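PDB 1WU4: reducing end xylose-releasing exo-oligoxylanase from Bacillus halodurans, which hydrolyses xylooligosaccharides of three or more units, releasing xylose from the reducing end with inversion of anomeric configuration. Local coordinates for residues L59-G63 with N64-R68; R357-Y360 with D361-Y365. The protein carries 1 engineered substitution. All blocks are in the same frame, centred on the assembly; numbering follows the deposited sequence.

The turn of residues 59-68 packs against the start of helix 358-372, and both border the probable catalytic acid of this (alpha/alpha)6-barrel family 8 glycoside hydrolase. Interaction 1 is the turn, which leads into helix 69-81; interaction 2 is the first part of helix 358-372. Their centres lie about 11 Å apart and they touch directly: Asp61 CG packs 3.4 Å from Tyr359 CD2, and Leu60 O lies 3.5 Å from Tyr359 CD1. Both approach Glu70, the probable proton donor, whose side chain is about 3 Å from that of Tyr359 and about 5 Å from that of Arg68, nearest atoms in each case. The side chain of Tyr360 is likewise about 5 Å from that of Asp263, the probable proton acceptor.

Interaction 1 of 2, residues L59-G63 with N64-R68; sequences LLDTG and NLDVR
Asp61 reaches across the turn to Asn64 with both carboxylate oxygens. OD1 accepts the backbone N of Asn64 at 3.0 Å, while OD2 takes the amide ND2 of Asn64, also at 3.0 Å. The two donors meet the carboxylate from above its plane, by 57° and 47°. OD2 lies almost in the amide plane of Asn64, and its bond is fairly straight. With CG of Asp61 anti to the backbone N (chi1 178°), the carboxylate swings over the turn. Its OD2 also lies 3.4 Å from NE of Arg68, over one face of the guanidinium, a salt bridge of charge alone. Arg68 NE points instead at OD2 of Asp66, 2.9 Å away and on its syn lone pair; Asp66 OD2 also bonds Ser113. The shared positive charge probably eases the approach of Asp61 OD2 to Asp66 OD1, 4.0 Å apart. Backbone bonds close the turn: Asp61 N donates to Asp66 O at 2.8 Å and Leu65 N reaches Asp61 O weakly at 2.9 Å, a G1 beta bulge. A water joins Leu59 O to Arg68 N. The turn links strand 56-59 to strand 67-68, packing Asp61 on Tyr359 of helix 358-372 and Val67 on Trp94 of helix 85-99.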
# COMPACT_ATOMS: atom_id res chain seq x y z
N LEU A 59 0.26 -0.88 -15.07
CA LEU A 59 -0.43 0.28 -14.53
C LEU A 59 0.52 1.42 -14.83
O LEU A 59 1.71 1.36 -14.53
CB LEU A 59 -0.67 0.17 -13.02
CG LEU A 59 -2.03 -0.43 -12.65
CD1 LEU A 59 -2.01 -1.92 -12.93
CD2 LEU A 59 -2.34 -0.16 -11.19
N LEU A 60 -0.02 2.47 -15.44
CA LEU A 60 0.79 3.61 -15.81
C LEU A 60 0.68 4.77 -14.84
O LEU A 60 -0.43 5.18 -14.49
CB LEU A 60 0.39 4.09 -17.21
CG LEU A 60 1.12 5.31 -17.78
CD1 LEU A 60 2.55 4.92 -18.15
CD2 LEU A 60 0.38 5.82 -19.01
N ASP A 61 1.82 5.28 -14.39
CA ASP A 61 1.79 6.45 -13.53
C ASP A 61 1.54 7.51 -14.58
O ASP A 61 2.48 8.03 -15.19
CB ASP A 61 3.14 6.69 -12.85
CG ASP A 61 3.14 7.93 -11.98
OD1 ASP A 61 2.54 8.95 -12.40
OD2 ASP A 61 3.72 7.90 -10.88
N THR A 62 0.27 7.79 -14.82
CA THR A 62 -0.14 8.75 -15.83
C THR A 62 0.56 10.10 -15.76
O THR A 62 0.79 10.74 -16.79
CB THR A 62 -1.66 8.96 -15.77
OG1 THR A 62 -2.03 9.34 -14.44
CG2 THR A 62 -2.39 7.68 -16.14
N GLY A 63 0.91 10.53 -14.56
CA GLY A 63 1.57 11.82 -14.40
C GLY A 63 3.04 11.85 -14.74
O GLY A 63 3.53 12.82 -15.32
N ASN A 64 3.77 10.80 -14.38
CA ASN A 64 5.20 10.73 -14.64
C ASN A 64 5.55 9.95 -15.90
O ASN A 64 6.72 9.80 -16.25
CB ASN A 64 5.91 10.13 -13.43
CG ASN A 64 5.80 11.00 -12.19
OD1 ASN A 64 6.27 12.14 -12.18
ND2 ASN A 64 5.18 10.46 -11.15
N LEU A 65 4.52 9.46 -16.59
CA LEU A 65 4.69 8.70 -17.81
C LEU A 65 5.65 7.52 -17.67
O LEU A 65 6.50 7.29 -18.53
CB LEU A 65 5.16 9.62 -18.95
CG LEU A 65 4.19 10.73 -19.34
CD1 LEU A 65 4.77 11.53 -20.49
CD2 LEU A 65 2.84 10.13 -19.73
N ASP A 66 5.53 6.79 -16.57
CA ASP A 66 6.37 5.62 -16.35
C ASP A 66 5.58 4.54 -15.62
O ASP A 66 4.43 4.75 -15.23
CB ASP A 66 7.64 6.00 -15.57
CG ASP A 66 7.35 6.45 -14.14
OD1 ASP A 66 6.18 6.65 -13.78
OD2 ASP A 66 8.33 6.59 -13.37
N VAL A 67 6.19 3.37 -15.49
CA VAL A 67 5.58 2.23 -14.82
C VAL A 67 6.40 1.99 -13.56
O VAL A 67 7.61 1.78 -13.64
CB VAL A 67 5.61 0.98 -15.73
CG1 VAL A 67 4.98 -0.20 -15.01
CG2 VAL A 67 4.87 1.27 -17.03
N ARG A 68 5.75 2.01 -12.41
CA ARG A 68 6.45 1.83 -11.14
C ARG A 68 6.07 0.56 -10.41
O ARG A 68 4.94 0.08 -10.54
CB ARG A 68 6.20 3.05 -10.25
CG ARG A 68 6.57 4.34 -10.96
CD ARG A 68 6.42 5.58 -10.11
NE ARG A 68 6.96 6.73 -10.82
CZ ARG A 68 7.21 7.91 -10.27
NH1 ARG A 68 6.95 8.12 -8.98
NH2 ARG A 68 7.73 8.88 -11.00
O HOH W 1 2.84 2.35 -12.20

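Interaction 2 of 2, residues R357-Y360 with D361-Y365; sequences RRYY and DNCLY
Tyr360 and Leu364, one helical turn apart, make the main side-chain contact at the start of helix 358-372. The leucine lays its methyls against one face of the phenol ring: CD1 stands 4.1 Å from the ring centroid and 23° off the normal, a CH-pi contact, while CD2 packs 3.7 Å from CE2 of Tyr360. The trans setting of Tyr360 (chi1 -171°) brings its ring alongside the next turn, where these methyls can meet it. A second aromatic contact follows the same spacing, as Cys363 SG approaches the Tyr359 ring obliquely, 3.7 Å from CE1, in a sulfur-aromatic contact.

Polar contacts along the helix are mainly backbone ones. Asn362 N donates to Arg358 O at 2.9 Å, Cys363 N to Tyr359 O at 3.1 Å, and Leu364 N to Tyr360 O at 3.2 Å, all i to i+4. Cys363 N also makes a weak bond to Tyr360 O. The side chain of Asn362 folds back toward the preceding turn, so that ND2 lies 3.4 Å from CB of Arg358, a packing contact; its OD1 accepts from the backbone of Arg353.

The charged ends are tied to neighbouring parts of the fold. Arg358 binds the carbonyls of Gly355 and Lys47, and Asp361 OD2 forms a salt bridge with Arg353 and a hydrogen bond with His319 ND1.

Chemically, each tyrosine combines an apolar or sulfur contact at its ring with a hydrogen bond at its hydroxyl. Leu364 carbons lie over a face of Tyr360, whose OH bonds the carbonyl of Ser262, next to Asp263. Cys363 sulfur meets Tyr359 obliquely, and Tyr359 OH is hydrogen-bonded to Glu70, which makes this tyrosine a probable second-shell partner of the catalytic acid.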
# COMPACT_ATOMS: atom_id res chain seq x y z
N ARG A 357 -2.95 13.18 -14.01
CA ARG A 357 -2.40 12.77 -12.71
C ARG A 357 -3.37 12.00 -11.82
O ARG A 357 -3.29 12.07 -10.60
CB ARG A 357 -1.86 14.00 -11.98
CG ARG A 357 -0.52 14.46 -12.53
CD ARG A 357 -0.12 15.83 -12.01
NE ARG A 357 1.27 16.14 -12.33
CZ ARG A 357 1.79 16.11 -13.56
NH1 ARG A 357 3.07 16.41 -13.75
NH2 ARG A 357 1.03 15.77 -14.60
N ARG A 358 -4.26 11.24 -12.45
CA ARG A 358 -5.25 10.45 -11.73
C ARG A 358 -4.67 9.22 -11.03
O ARG A 358 -5.22 8.74 -10.04
CB ARG A 358 -6.34 10.00 -12.72
CG ARG A 358 -5.80 9.25 -13.93
CD ARG A 358 -6.90 8.86 -14.89
NE ARG A 358 -6.40 8.09 -16.03
CZ ARG A 358 -5.64 8.58 -17.00
NH1 ARG A 358 -5.28 9.86 -16.99
NH2 ARG A 358 -5.24 7.79 -17.99
N TYR A 359 -3.54 8.73 -11.53
CA TYR A 359 -2.89 7.53 -11.01
C TYR A 359 -2.82 7.28 -9.49
O TYR A 359 -3.47 6.36 -8.99
CB TYR A 359 -1.47 7.44 -11.59
CG TYR A 359 -0.58 6.41 -10.91
CD1 TYR A 359 -0.81 5.04 -11.05
CD2 TYR A 359 0.49 6.82 -10.11
CE1 TYR A 359 -0.00 4.10 -10.40
CE2 TYR A 359 1.30 5.89 -9.46
CZ TYR A 359 1.05 4.54 -9.61
OH TYR A 359 1.85 3.63 -8.95
N TYR A 360 -2.02 8.07 -8.78
CA TYR A 360 -1.85 7.85 -7.34
C TYR A 360 -3.14 7.96 -6.54
O TYR A 360 -3.45 7.08 -5.73
CB TYR A 360 -0.80 8.82 -6.78
CG TYR A 360 -0.39 8.54 -5.35
CD1 TYR A 360 0.19 7.31 -5.00
CD2 TYR A 360 -0.55 9.50 -4.36
CE1 TYR A 360 0.59 7.06 -3.68
CE2 TYR A 360 -0.16 9.25 -3.04
CZ TYR A 360 0.41 8.03 -2.71
OH TYR A 360 0.82 7.80 -1.41
N ASP A 361 -3.89 9.03 -6.77
CA ASP A 361 -5.14 9.24 -6.07
C ASP A 361 -6.10 8.08 -6.27
O ASP A 361 -6.72 7.60 -5.32
CB ASP A 361 -5.82 10.51 -6.57
CG ASP A 361 -4.97 11.73 -6.36
OD1 ASP A 361 -5.18 12.43 -5.36
OD2 ASP A 361 -4.08 11.96 -7.20
N ASN A 362 -6.22 7.63 -7.51
CA ASN A 362 -7.14 6.56 -7.82
C ASN A 362 -6.75 5.19 -7.30
O ASN A 362 -7.62 4.36 -7.05
CB ASN A 362 -7.42 6.54 -9.32
CG ASN A 362 -8.19 7.77 -9.76
OD1 ASN A 362 -8.55 8.61 -8.94
ND2 ASN A 362 -8.45 7.89 -11.06
N CYS A 363 -5.45 4.95 -7.12
CA CYS A 363 -5.03 3.67 -6.55
C CYS A 363 -5.49 3.67 -5.10
O CYS A 363 -6.09 2.70 -4.63
CB CYS A 363 -3.50 3.51 -6.60
SG CYS A 363 -2.84 3.09 -8.22
N LEU A 364 -5.22 4.77 -4.40
CA LEU A 364 -5.63 4.90 -3.00
C LEU A 364 -7.15 4.83 -2.90
O LEU A 364 -7.70 4.26 -1.95
CB LEU A 364 -5.11 6.22 -2.42
CG LEU A 364 -3.68 6.24 -1.86
CD1 LEU A 364 -2.72 5.52 -2.78
CD2 LEU A 364 -3.24 7.68 -1.63
N TYR A 365 -7.82 5.41 -3.89
CA TYR A 365 -9.28 5.45 -3.95
C TYR A 365 -9.84 4.02 -4.04
O TYR A 365 -10.73 3.65 -3.28
CB TYR A 365 -9.69 6.27 -5.17
CG TYR A 365 -11.13 6.72 -5.22
CD1 TYR A 365 -11.46 8.07 -5.15
CD2 TYR A 365 -12.17 5.80 -5.39
CE1 TYR A 365 -12.78 8.50 -5.27
CE2 TYR A 365 -13.49 6.22 -5.51
CZ TYR A 365 -13.78 7.57 -5.45
OH TYR A 365 -15.08 7.99 -5.62